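Local coordinates for protein NDP-rhamnosyltransferase (Saccharopolyspora spinosa, PDB 3TSA) that belongs to the GT-B fold glycosyltransferases, built from two Rossmann-like domains that face each other, at residues Ser185-Ala188 / Ser189-Gln193; Ala214-Ser217 / Ala218-Cys222; Val278-Asn281 / Leu282-Thr286; Ala372-Pro376 / Ala377-Arg381. All coordinates share one frame; numbering follows the deposited sequence.

All four contacts are local, each formed within one continuous run of chain. Contacts 1 and 2 lie at the surface, and contacts 3 and 4 are partly buried and both touch the second subunit. Contact 1 turns the loop between strands 177-180 and 195-196 of the N-terminal sheet. Contacts 2 and 3 belong together: R220 NH1 lies 2.9 Å from T286 OG1, a probable hydrogen bond, and C222, within strand 219-224 of the second sheet, packs on L284. Contact 4 leads into helix 376-385, which packs back on helix 19-27. Chemistry follows place: a turn bond with polar Q187 and D190 in 185-193, arginines and waters in 214-222, apolar side chains in 278-286, prolines and backbone carbonyls in 372-381.

Contact 1 of 4, residues Ser185-Ala188 / Ser189-Gln193; sequences SLQA and SDAPQ
A188 and A191 close a type I beta turn in the loop that joins strand 177-180 to strand 195-196 of the N-terminal Rossmann-like sheet. The backbone bond that closes the turn runs from A191 N to A188 O at 3.1 Å; it is nearly straight at the hydrogen (168°), though the donor stands well above the carbonyl plane. Among the side chains the polar work falls mainly to Q187. Its CG is anti to the backbone N (chi1 -178°) and the chain then bends at chi2, which folds the amide back so that Q187 OE1 accepts from A188 N at 2.9 Å. That oxygen also takes a hydrogen bond from D146 N, while NE2 gives to D180 and to the carbonyl of G144, so the amide is gripped at both ends and its rotation is fixed. D190 OD2 forms a salt bridge with R79. A magnesium ion lies about 5 Å from the Q187 side chain. Apolar contact is slight: the methyl of A191, which points toward 185-188, meets the bent aliphatic part of Q187, CB to CG at 3.9 Å. Separately, a methyl sits beside a carboxylate oxygen, A188 CB lying 3.9 Å from D190 OD1.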
ATOM      1  N   SER A 185      -5.437  28.447  -0.864  1.00 13.01           N
ATOM      2  CA  SER A 185      -5.270  29.685  -1.691  1.00 12.66           C
ATOM      3  C   SER A 185      -5.465  29.324  -3.159  1.00 13.39           C
ATOM      4  O   SER A 185      -5.718  30.232  -3.954  1.00 13.35           O
ATOM      5  CB  SER A 185      -3.884  30.349  -1.516  1.00 11.98           C
ATOM      6  OG  SER A 185      -2.872  29.461  -2.010  1.00 12.23           O
ATOM      7  N   LEU A 186      -5.318  28.042  -3.533  1.00 12.73           N
ATOM      8  CA  LEU A 186      -5.472  27.652  -4.980  1.00 12.45           C
ATOM      9  C   LEU A 186      -6.820  27.063  -5.311  1.00 13.23           C
ATOM     10  O   LEU A 186      -7.087  26.789  -6.490  1.00 13.15           O
ATOM     11  CB  LEU A 186      -4.432  26.575  -5.360  1.00 10.31           C
ATOM     12  CG  LEU A 186      -2.980  26.999  -5.063  1.00 11.06           C
ATOM     13  CD1 LEU A 186      -2.108  25.803  -5.335  1.00 13.46           C
ATOM     14  CD2 LEU A 186      -2.546  28.213  -5.947  1.00 11.66           C
ATOM     15  N   GLN A 187      -7.723  26.864  -4.342  1.00 12.65           N
ATOM     16  CA  GLN A 187      -8.940  26.143  -4.671  1.00 12.16           C
ATOM     17  C   GLN A 187      -9.899  27.055  -5.421  1.00 12.77           C
ATOM     18  O   GLN A 187      -9.896  28.269  -5.194  1.00 13.61           O
ATOM     19  CB  GLN A 187      -9.522  25.595  -3.335  1.00 11.13           C
ATOM     20  CG  GLN A 187     -10.853  24.707  -3.486  1.00 11.68           C
ATOM     21  CD  GLN A 187     -10.587  23.551  -4.401  1.00 12.68           C
ATOM     22  OE1 GLN A 187     -10.721  23.699  -5.605  1.00 13.40           O
ATOM     23  NE2 GLN A 187     -10.254  22.408  -3.854  1.00 12.38           N
ATOM     24  N   ALA A 188     -10.698  26.516  -6.373  1.00 12.40           N
ATOM     25  CA  ALA A 188     -11.681  27.270  -7.106  1.00 14.32           C
ATOM     26  C   ALA A 188     -12.606  28.024  -6.133  1.00 15.11           C
ATOM     27  O   ALA A 188     -13.085  27.458  -5.100  1.00 13.24           O
ATOM     28  CB  ALA A 188     -12.514  26.311  -8.008  1.00 14.04           C
ATOM     29  N   SER A 189     -12.832  29.297  -6.466  1.00 16.61           N
ATOM     30  CA  SER A 189     -13.611  30.129  -5.549  1.00 17.63           C
ATOM     31  C   SER A 189     -14.996  29.593  -5.277  1.00 17.61           C
ATOM     32  O   SER A 189     -15.524  29.817  -4.191  1.00 19.20           O
ATOM     33  CB  SER A 189     -13.672  31.588  -6.046  1.00 21.29           C
ATOM     34  OG  SER A 189     -14.191  31.676  -7.361  1.00 26.76           O
ATOM     35  N   ASP A 190     -15.612  28.872  -6.206  1.00 15.17           N
ATOM     36  CA  ASP A 190     -16.970  28.375  -5.989  1.00 15.43           C
ATOM     37  C   ASP A 190     -17.130  26.964  -5.472  1.00 15.09           C
ATOM     38  O   ASP A 190     -18.268  26.414  -5.394  1.00 15.38           O
ATOM     39  CB  ASP A 190     -17.837  28.599  -7.272  1.00 16.56           C
ATOM     40  CG  ASP A 190     -17.349  27.845  -8.419  1.00 21.41           C
ATOM     41  OD1 ASP A 190     -16.307  27.138  -8.305  1.00 19.14           O
ATOM     42  OD2 ASP A 190     -18.015  27.933  -9.477  1.00 18.29           O
ATOM     43  N   ALA A 191     -16.024  26.369  -5.032  1.00 16.24           N
ATOM     44  CA  ALA A 191     -16.102  25.050  -4.425  1.00 15.66           C
ATOM     45  C   ALA A 191     -16.574  25.169  -2.961  1.00 15.13           C
ATOM     46  O   ALA A 191     -15.976  25.954  -2.214  1.00 15.48           O
ATOM     47  CB  ALA A 191     -14.649  24.400  -4.477  1.00 14.44           C
ATOM     48  N   PRO A 192     -17.606  24.405  -2.570  1.00 16.14           N
ATOM     49  CA  PRO A 192     -18.148  24.441  -1.210  1.00 17.65           C
ATOM     50  C   PRO A 192     -17.050  24.137  -0.224  1.00 18.12           C
ATOM     51  O   PRO A 192     -16.064  23.459  -0.606  1.00 17.55           O
ATOM     52  CB  PRO A 192     -19.148  23.264  -1.250  1.00 16.57           C
ATOM     53  CG  PRO A 192     -19.791  23.421  -2.535  1.00 22.76           C
ATOM     54  CD  PRO A 192     -18.436  23.503  -3.397  1.00 16.51           C
ATOM     55  N   GLN A 193     -17.151  24.593   1.023  1.00 15.58           N
ATOM     56  CA  GLN A 193     -16.086  24.344   1.994  1.00 19.60           C
ATOM     57  C   GLN A 193     -15.865  22.810   2.251  1.00 19.51           C
ATOM     58  O   GLN A 193     -16.815  22.016   2.327  1.00 21.50           O
ATOM     59  CB  GLN A 193     -16.385  25.055   3.320  1.00 20.15           C
ATOM     60  CG  GLN A 193     -15.299  24.838   4.396  1.00 24.35           C
ATOM     61  CD  GLN A 193     -15.644  25.476   5.686  1.00 37.89           C
ATOM     62  OE1 GLN A 193     -16.537  26.342   5.736  1.00 41.85           O
ATOM     63  NE2 GLN A 193     -14.952  25.066   6.771  1.00 39.64           N
TER

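Contact 2 of 4, residues Ala214-Ser217 / Ala218-Cys222; sequences ARTS and ARRVC
R220 reaches back from strand 219-224, the first strand of the C-terminal Rossmann-like sheet, over the loop 214-217 that leads into it. With chi1 at -175° R220 swings CG away from its own N, and a bend at chi3 lays the guanidinium against R215, whose CA sits over one face near the rim. T216 crosses the R220 side chain at about a right angle, its CG2 methyl 3.5 Å from R220 NH2. NH1 bonds A214 O weakly; its other partners are T286 OG1 and W211 O, and NE forms a salt bridge with E252. Water 1 lies in the guanidinium plane, accepting from NH2 and donating to A214 O, so it ties the two a second time. The R215 side chain folds against its own loop: R215 NE gives to T216 O at 2.9 Å, straight (164°) and in both the carbonyl and guanidinium planes. R215 NH2 lies 4.4 Å from R219 NE, a pairing of like charges probably eased by E288, which holds R219 in a salt bridge; L354 O takes a hydrogen bond from R219 NH1. A second water accepts from T216 N and donates to A218 O, and T216 OG1 takes a hydrogen bond from A218 N at 3.3 Å.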
ATOM      1  N   ALA A 214      21.236  13.298  -5.235  1.00 25.20           N
ATOM      2  CA  ALA A 214      21.818  14.625  -5.167  1.00 26.14           C
ATOM      3  C   ALA A 214      21.666  15.276  -6.541  1.00 24.32           C
ATOM      4  O   ALA A 214      21.619  14.594  -7.569  1.00 22.66           O
ATOM      5  CB  ALA A 214      23.304  14.499  -4.830  1.00 25.57           C
ATOM      6  N   ARG A 215      21.593  16.605  -6.548  1.00 26.21           N
ATOM      7  CA  ARG A 215      21.725  17.313  -7.813  1.00 26.58           C
ATOM      8  C   ARG A 215      23.194  17.325  -8.320  1.00 25.94           C
ATOM      9  O   ARG A 215      24.144  16.819  -7.682  1.00 23.01           O
ATOM     10  CB  ARG A 215      21.186  18.740  -7.698  1.00 29.08           C
ATOM     11  CG  ARG A 215      22.044  19.624  -6.787  1.00 30.64           C
ATOM     12  CD  ARG A 215      21.764  21.133  -7.007  1.00 34.41           C
ATOM     13  NE  ARG A 215      22.277  21.614  -8.309  1.00 36.40           N
ATOM     14  CZ  ARG A 215      22.072  22.860  -8.794  1.00 37.01           C
ATOM     15  NH1 ARG A 215      21.389  23.765  -8.070  1.00 34.36           N
ATOM     16  NH2 ARG A 215      22.566  23.221  -9.995  1.00 26.98           N
ATOM     17  N   THR A 216      23.363  17.849  -9.520  1.00 23.81           N
ATOM     18  CA  THR A 216      24.690  17.904 -10.149  1.00 23.88           C
ATOM     19  C   THR A 216      24.856  19.377 -10.496  1.00 23.00           C
ATOM     20  O   THR A 216      24.046  20.229 -10.083  1.00 24.71           O
ATOM     21  CB  THR A 216      24.859  17.003 -11.429  1.00 25.40           C
ATOM     22  OG1 THR A 216      24.073  17.498 -12.525  1.00 24.67           O
ATOM     23  CG2 THR A 216      24.485  15.489 -11.169  1.00 26.29           C
ATOM     24  N   SER A 217      25.891  19.667 -11.260  1.00 21.89           N
ATOM     25  CA  SER A 217      26.159  21.066 -11.657  1.00 19.46           C
ATOM     26  C   SER A 217      25.038  21.564 -12.595  1.00 16.10           C
ATOM     27  O   SER A 217      24.790  22.773 -12.708  1.00 17.39           O
ATOM     28  CB  SER A 217      27.557  21.121 -12.278  1.00 19.05           C
ATOM     29  OG  SER A 217      27.708  20.126 -13.227  1.00 26.08           O
ATOM     30  N   ALA A 218      24.343  20.653 -13.271  1.00 16.06           N
ATOM     31  CA  ALA A 218      23.367  21.059 -14.277  1.00 13.01           C
ATOM     32  C   ALA A 218      22.102  21.565 -13.606  1.00 14.33           C
ATOM     33  O   ALA A 218      21.905  21.315 -12.412  1.00 14.38           O
ATOM     34  CB  ALA A 218      22.998  19.884 -15.203  1.00 15.31           C
ATOM     35  N   ARG A 219      21.261  22.230 -14.379  1.00 12.74           N
ATOM     36  CA  ARG A 219      19.941  22.740 -13.853  1.00 13.45           C
ATOM     37  C   ARG A 219      18.915  21.648 -14.165  1.00 13.81           C
ATOM     38  O   ARG A 219      18.531  21.452 -15.361  1.00 15.22           O
ATOM     39  CB  ARG A 219      19.594  24.005 -14.662  1.00 14.75           C
ATOM     40  CG  ARG A 219      20.771  24.980 -14.789  1.00 13.06           C
ATOM     41  CD  ARG A 219      21.318  25.342 -13.315  1.00 14.99           C
ATOM     42  NE  ARG A 219      20.336  26.106 -12.512  1.00 17.71           N
ATOM     43  CZ  ARG A 219      19.960  27.369 -12.722  1.00 16.38           C
ATOM     44  NH1 ARG A 219      19.100  27.967 -11.881  1.00 14.55           N
ATOM     45  NH2 ARG A 219      20.461  28.067 -13.735  1.00 15.61           N
ATOM     46  N   ARG A 220      18.509  20.900 -13.146  1.00 12.92           N
ATOM     47  CA  ARG A 220      17.720  19.707 -13.412  1.00 13.14           C
ATOM     48  C   ARG A 220      16.233  20.082 -13.517  1.00 14.78           C
ATOM     49  O   ARG A 220      15.655  20.694 -12.598  1.00 13.40           O
ATOM     50  CB  ARG A 220      17.952  18.691 -12.285  1.00 15.48           C
ATOM     51  CG  ARG A 220      17.267  17.385 -12.538  1.00 17.46           C
ATOM     52  CD  ARG A 220      17.798  16.255 -11.573  1.00 17.48           C
ATOM     53  NE  ARG A 220      19.153  15.808 -11.835  1.00 15.81           N
ATOM     54  CZ  ARG A 220      19.815  14.986 -11.026  1.00 22.67           C
ATOM     55  NH1 ARG A 220      19.218  14.559  -9.933  1.00 20.29           N
ATOM     56  NH2 ARG A 220      21.055  14.624 -11.269  1.00 27.41           N
ATOM     57  N   VAL A 221      15.609  19.755 -14.644  1.00 12.16           N
ATOM     58  CA  VAL A 221      14.227  20.060 -14.927  1.00 12.07           C
ATOM     59  C   VAL A 221      13.551  18.717 -15.139  1.00 14.23           C
ATOM     60  O   VAL A 221      13.972  17.933 -16.006  1.00 14.23           O
ATOM     61  CB  VAL A 221      14.183  20.875 -16.247  1.00 11.92           C
ATOM     62  CG1 VAL A 221      12.712  21.044 -16.804  1.00 18.38           C
ATOM     63  CG2 VAL A 221      14.819  22.251 -16.003  1.00 14.50           C
ATOM     64  N   CYS A 222      12.476  18.415 -14.381  1.00 13.57           N
ATOM     65  CA  CYS A 222      11.742  17.182 -14.632  1.00 13.99           C
ATOM     66  C   CYS A 222      10.511  17.460 -15.527  1.00 13.67           C
ATOM     67  O   CYS A 222       9.713  18.351 -15.187  1.00 15.05           O
ATOM     68  CB  CYS A 222      11.303  16.544 -13.307  1.00 13.78           C
ATOM     69  SG  CYS A 222      10.209  15.092 -13.443  1.00 16.55           S
TER
HETATM   70  O   HOH W   1      22.797  12.953  -9.778  1.00 25.29           O
HETATM   71  O   HOH W   2      21.500  18.575 -11.505  1.00 25.39           O

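Contact 3 of 4, residues Val278-Asn281 / Leu282-Thr286; sequences VPLN and LFLRT
Between P279 and L284 the backbone coils through successive turns, P279 O accepting from L282 N at 2.9 Å and L280 O accepting from both F283 N and L284 N. This loop joins strand 272-274 to strand 289-292 in the C-terminal Rossmann-like domain of the GT-B fold. The two bonds at L280 O differ: F283 N stands well above the carbonyl plane, whereas L284 N, 2.9 Å from L280 O, comes in nearly along the C=O axis. The F283 ring packs against the turn. Its CG lies between the backbone N and the carbonyl carbon (chi1 66°), which folds the ring back over the turn: L280 O is over one face, near the rim, and V278 O is at the edge, in the ring plane. V278 CG1 meets F283 CD2 at 3.7 Å, L280 CD1 touches F283 CZ, and the ring of W211 meets that of F283, planes about 55° apart. L280 and L284 lie side by side, pointing the same way, with C222 of strand 219-224 packed on both. P279 and L282 are likewise side by side, and T50 of the second subunit packs on both. R285 reaches E31 of that subunit in a salt bridge through NH2, while R285 NH1, its guanidinium edge turned to the N281 carbonyl, stands 3.1 Å from N281 O.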
ATOM      1  N   VAL A 278       9.868   5.669 -12.215  1.00 20.50           N
ATOM      2  CA  VAL A 278      10.409   5.996 -10.900  1.00 19.17           C
ATOM      3  C   VAL A 278       9.470   7.037 -10.288  1.00 19.74           C
ATOM      4  O   VAL A 278       9.331   8.119 -10.843  1.00 19.08           O
ATOM      5  CB  VAL A 278      11.822   6.686 -10.962  1.00 17.70           C
ATOM      6  CG1 VAL A 278      12.267   7.091  -9.491  1.00 17.02           C
ATOM      7  CG2 VAL A 278      12.876   5.776 -11.600  1.00 20.30           C
ATOM      8  N   PRO A 279       8.852   6.725  -9.134  1.00 19.20           N
ATOM      9  CA  PRO A 279       7.958   7.651  -8.413  1.00 19.39           C
ATOM     10  C   PRO A 279       8.625   9.014  -8.232  1.00 19.43           C
ATOM     11  O   PRO A 279       9.754   9.106  -7.701  1.00 18.82           O
ATOM     12  CB  PRO A 279       7.839   6.959  -7.030  1.00 19.39           C
ATOM     13  CG  PRO A 279       7.765   5.508  -7.416  1.00 20.53           C
ATOM     14  CD  PRO A 279       8.874   5.394  -8.495  1.00 18.75           C
ATOM     15  N   LEU A 280       7.906  10.062  -8.658  1.00 18.42           N
ATOM     16  CA  LEU A 280       8.429  11.401  -8.619  1.00 21.25           C
ATOM     17  C   LEU A 280       9.087  11.791  -7.304  1.00 20.28           C
ATOM     18  O   LEU A 280      10.132  12.418  -7.259  1.00 19.38           O
ATOM     19  CB  LEU A 280       7.219  12.293  -8.875  1.00 21.60           C
ATOM     20  CG  LEU A 280       7.477  13.419  -9.789  1.00 29.37           C
ATOM     21  CD1 LEU A 280       7.951  12.786 -11.073  1.00 31.34           C
ATOM     22  CD2 LEU A 280       6.134  14.196  -9.878  1.00 30.86           C
ATOM     23  N   ASN A 281       8.453  11.449  -6.201  1.00 18.60           N
ATOM     24  CA  ASN A 281       8.905  11.927  -4.942  1.00 19.75           C
ATOM     25  C   ASN A 281      10.268  11.382  -4.554  1.00 19.21           C
ATOM     26  O   ASN A 281      10.947  11.943  -3.710  1.00 20.66           O
ATOM     27  CB  ASN A 281       7.812  11.581  -3.890  1.00 20.13           C
ATOM     28  CG  ASN A 281       7.814  10.148  -3.516  1.00 24.31           C
ATOM     29  OD1 ASN A 281       7.018   9.344  -4.021  1.00 31.83           O
ATOM     30  ND2 ASN A 281       8.715   9.793  -2.616  1.00 22.60           N
ATOM     31  N   LEU A 282      10.699  10.291  -5.183  1.00 20.55           N
ATOM     32  CA  LEU A 282      12.013   9.722  -4.873  1.00 18.19           C
ATOM     33  C   LEU A 282      13.176  10.619  -5.327  1.00 20.06           C
ATOM     34  O   LEU A 282      14.270  10.561  -4.739  1.00 20.91           O
ATOM     35  CB  LEU A 282      12.119   8.323  -5.498  1.00 18.59           C
ATOM     36  CG  LEU A 282      11.112   7.310  -4.932  1.00 18.94           C
ATOM     37  CD1 LEU A 282      11.208   5.940  -5.618  1.00 19.21           C
ATOM     38  CD2 LEU A 282      11.371   7.206  -3.387  1.00 19.09           C
ATOM     39  N   PHE A 283      12.961  11.488  -6.312  1.00 16.27           N
ATOM     40  CA  PHE A 283      14.068  12.303  -6.840  1.00 16.38           C
ATOM     41  C   PHE A 283      13.722  13.769  -7.051  1.00 15.58           C
ATOM     42  O   PHE A 283      14.583  14.599  -7.382  1.00 15.39           O
ATOM     43  CB  PHE A 283      14.554  11.733  -8.166  1.00 16.56           C
ATOM     44  CG  PHE A 283      13.526  11.820  -9.278  1.00 14.90           C
ATOM     45  CD1 PHE A 283      13.406  12.959 -10.049  1.00 14.90           C
ATOM     46  CD2 PHE A 283      12.732  10.727  -9.571  1.00 15.39           C
ATOM     47  CE1 PHE A 283      12.483  13.004 -11.115  1.00 14.00           C
ATOM     48  CE2 PHE A 283      11.805  10.764 -10.580  1.00 15.41           C
ATOM     49  CZ  PHE A 283      11.660  11.936 -11.354  1.00 16.86           C
ATOM     50  N   LEU A 284      12.456  14.119  -6.888  1.00 17.14           N
ATOM     51  CA  LEU A 284      12.078  15.460  -7.227  1.00 17.15           C
ATOM     52  C   LEU A 284      12.784  16.565  -6.412  1.00 16.52           C
ATOM     53  O   LEU A 284      12.986  17.689  -6.914  1.00 15.79           O
ATOM     54  CB  LEU A 284      10.550  15.590  -7.214  1.00 17.34           C
ATOM     55  CG  LEU A 284       9.981  16.641  -8.139  1.00 17.91           C
ATOM     56  CD1 LEU A 284      10.365  16.597  -9.671  1.00 17.50           C
ATOM     57  CD2 LEU A 284       8.460  16.663  -7.991  1.00 17.52           C
ATOM     58  N   ARG A 285      13.181  16.295  -5.168  1.00 18.12           N
ATOM     59  CA  ARG A 285      13.901  17.316  -4.414  1.00 19.48           C
ATOM     60  C   ARG A 285      15.210  17.788  -5.085  1.00 19.62           C
ATOM     61  O   ARG A 285      15.739  18.878  -4.774  1.00 21.29           O
ATOM     62  CB  ARG A 285      14.193  16.761  -3.021  1.00 18.67           C
ATOM     63  CG  ARG A 285      12.953  16.664  -2.210  1.00 25.63           C
ATOM     64  CD  ARG A 285      13.358  15.905  -0.890  1.00 26.00           C
ATOM     65  NE  ARG A 285      12.211  15.586  -0.003  1.00 31.26           N
ATOM     66  CZ  ARG A 285      11.330  14.582  -0.180  1.00 34.68           C
ATOM     67  NH1 ARG A 285      11.389  13.772  -1.233  1.00 26.30           N
ATOM     68  NH2 ARG A 285      10.311  14.396   0.699  1.00 33.28           N
ATOM     69  N   THR A 286      15.752  16.991  -5.998  1.00 18.46           N
ATOM     70  CA  THR A 286      16.957  17.410  -6.683  1.00 17.46           C
ATOM     71  C   THR A 286      16.637  18.193  -7.958  1.00 17.83           C
ATOM     72  O   THR A 286      17.561  18.451  -8.765  1.00 20.67           O
ATOM     73  CB  THR A 286      17.791  16.218  -7.183  1.00 18.21           C
ATOM     74  OG1 THR A 286      17.080  15.528  -8.208  1.00 16.57           O
ATOM     75  CG2 THR A 286      18.071  15.238  -6.028  1.00 19.10           C
TER

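Contact 4 of 4, residues Ala372-Pro376 / Ala377-Arg381; sequences AMPHP and AALVR
P374 meets A378 and L379 where the loop carrying it, after helix 358-371, leads into helix 376-385, the last of the chain. A377 lies where the second subunit comes up: S28 of that subunit packs on it, and its backbone forms hydrogen bonds across the interface. At A378 the methyl CB touches P374 CB at 3.8 Å, and A378 N makes a weak bond to H375 O at 2.9 Å. L379 follows, its CD2 placed over the loop within 3.9 Å of P374 CB and 3.7 Å of H375 O, so one branch covers both the proline and the carbonyl of the next residue. L379 N gives weak bonds to two carbonyls, H375 O at 3.4 Å and P376 O at 3.1 Å. V380 N reaches the same P376 O, again weakly; chi1 of 177° sets V380 CG1 opposite the backbone N and leaves CG2 beside that N, against P376 O. This side chain also packs on A24 of helix 19-27, which P376 touches as well. Several weak bonds are thus shared between two carbonyls. P374 CB, A378 CB and L379 CD2 pack beside H375 O, and since P376 has no amide hydrogen to give, its backbone serves as an acceptor alone.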
ATOM      1  N   ALA A 372       0.247  22.749   6.965  1.00 14.04           N
ATOM      2  CA  ALA A 372      -0.637  23.221   8.082  1.00 15.25           C
ATOM      3  C   ALA A 372      -1.821  22.313   8.223  1.00 16.56           C
ATOM      4  O   ALA A 372      -2.587  22.467   9.169  1.00 16.55           O
ATOM      5  CB  ALA A 372      -1.160  24.625   7.776  1.00 16.25           C
ATOM      6  N   MET A 373      -2.037  21.412   7.253  1.00 16.24           N
ATOM      7  CA  MET A 373      -3.279  20.558   7.265  1.00 16.82           C
ATOM      8  C   MET A 373      -3.078  19.279   8.059  1.00 15.96           C
ATOM      9  O   MET A 373      -1.926  18.773   8.124  1.00 18.20           O
ATOM     10  CB  MET A 373      -3.596  20.162   5.825  1.00 14.50           C
ATOM     11  CG  MET A 373      -3.955  21.403   4.983  1.00 17.11           C
ATOM     12  SD  MET A 373      -4.683  20.664   3.508  1.00 23.30           S
ATOM     13  CE  MET A 373      -3.901  21.885   2.665  1.00 15.50           C
ATOM     14  N   PRO A 374      -4.154  18.706   8.598  1.00 16.76           N
ATOM     15  CA  PRO A 374      -3.885  17.470   9.338  1.00 17.10           C
ATOM     16  C   PRO A 374      -3.537  16.348   8.351  1.00 15.87           C
ATOM     17  O   PRO A 374      -4.114  16.275   7.253  1.00 16.00           O
ATOM     18  CB  PRO A 374      -5.210  17.134   9.952  1.00 17.28           C
ATOM     19  CG  PRO A 374      -6.017  18.434  10.043  1.00 17.50           C
ATOM     20  CD  PRO A 374      -5.564  19.167   8.776  1.00 17.91           C
ATOM     21  N   HIS A 375      -2.669  15.461   8.779  1.00 14.96           N
ATOM     22  CA  HIS A 375      -2.270  14.304   7.917  1.00 16.09           C
ATOM     23  C   HIS A 375      -3.435  13.291   7.818  1.00 14.87           C
ATOM     24  O   HIS A 375      -4.318  13.289   8.648  1.00 15.98           O
ATOM     25  CB  HIS A 375      -1.017  13.554   8.497  1.00 17.35           C
ATOM     26  CG  HIS A 375       0.268  14.317   8.441  1.00 25.40           C
ATOM     27  ND1 HIS A 375       1.078  14.330   7.318  1.00 29.48           N
ATOM     28  CD2 HIS A 375       0.898  15.069   9.378  1.00 27.91           C
ATOM     29  CE1 HIS A 375       2.167  15.044   7.586  1.00 31.83           C
ATOM     30  NE2 HIS A 375       2.071  15.521   8.817  1.00 31.59           N
ATOM     31  N   PRO A 376      -3.444  12.409   6.772  1.00 15.05           N
ATOM     32  CA  PRO A 376      -4.503  11.410   6.643  1.00 14.38           C
ATOM     33  C   PRO A 376      -4.715  10.625   7.936  1.00 14.28           C
ATOM     34  O   PRO A 376      -5.847  10.256   8.251  1.00 12.66           O
ATOM     35  CB  PRO A 376      -4.009  10.493   5.490  1.00 14.00           C
ATOM     36  CG  PRO A 376      -3.117  11.469   4.613  1.00 15.10           C
ATOM     37  CD  PRO A 376      -2.496  12.408   5.638  1.00 14.26           C
ATOM     38  N   ALA A 377      -3.634  10.334   8.643  1.00 14.53           N
ATOM     39  CA  ALA A 377      -3.821   9.593   9.911  1.00 16.16           C
ATOM     40  C   ALA A 377      -4.766  10.325  10.896  1.00 16.47           C
ATOM     41  O   ALA A 377      -5.601   9.707  11.587  1.00 16.68           O
ATOM     42  CB  ALA A 377      -2.484   9.354  10.577  1.00 17.61           C
ATOM     43  N   ALA A 378      -4.613  11.650  10.964  1.00 18.91           N
ATOM     44  CA  ALA A 378      -5.461  12.462  11.786  1.00 18.54           C
ATOM     45  C   ALA A 378      -6.927  12.511  11.335  1.00 19.02           C
ATOM     46  O   ALA A 378      -7.802  12.604  12.154  1.00 21.40           O
ATOM     47  CB  ALA A 378      -4.834  13.873  11.951  1.00 18.51           C
ATOM     48  N   LEU A 379      -7.211  12.342  10.048  1.00 17.56           N
ATOM     49  CA  LEU A 379      -8.537  12.298   9.568  1.00 17.48           C
ATOM     50  C   LEU A 379      -9.270  11.047   9.943  1.00 18.81           C
ATOM     51  O   LEU A 379     -10.494  11.056   9.861  1.00 20.45           O
ATOM     52  CB  LEU A 379      -8.643  12.463   8.010  1.00 17.25           C
ATOM     53  CG  LEU A 379      -8.776  13.918   7.509  1.00 19.42           C
ATOM     54  CD1 LEU A 379     -10.099  14.501   7.871  1.00 18.00           C
ATOM     55  CD2 LEU A 379      -7.600  14.795   8.005  1.00 18.67           C
ATOM     56  N   VAL A 380      -8.579   9.926  10.215  1.00 18.16           N
ATOM     57  CA  VAL A 380      -9.319   8.705  10.548  1.00 20.15           C
ATOM     58  C   VAL A 380     -10.394   8.902  11.664  1.00 21.43           C
ATOM     59  O   VAL A 380     -11.526   8.454  11.512  1.00 22.43           O
ATOM     60  CB  VAL A 380      -8.342   7.582  10.957  1.00 19.33           C
ATOM     61  CG1 VAL A 380      -9.140   6.314  11.374  1.00 17.75           C
ATOM     62  CG2 VAL A 380      -7.416   7.299   9.758  1.00 21.22           C
ATOM     63  N   ARG A 381     -10.080   9.665  12.705  1.00 23.64           N
ATOM     64  CA  ARG A 381     -11.061  10.066  13.737  1.00 26.97           C
ATOM     65  C   ARG A 381     -12.294  10.805  13.188  1.00 26.90           C
ATOM     66  O   ARG A 381     -13.456  10.496  13.558  1.00 28.91           O
ATOM     67  CB  ARG A 381     -10.341  10.897  14.821  1.00 27.85           C
ATOM     68  CG  ARG A 381     -11.239  11.645  15.759  1.00 34.13           C
ATOM     69  CD  ARG A 381     -12.075  10.766  16.707  1.00 45.90           C
ATOM     70  NE  ARG A 381     -11.293  10.164  17.796  1.00 53.92           N
ATOM     71  CZ  ARG A 381     -10.571  10.842  18.695  1.00 56.49           C
ATOM     72  NH1 ARG A 381      -9.908  10.186  19.648  1.00 56.87           N
ATOM     73  NH2 ARG A 381     -10.494  12.171  18.633  1.00 56.80           N
TER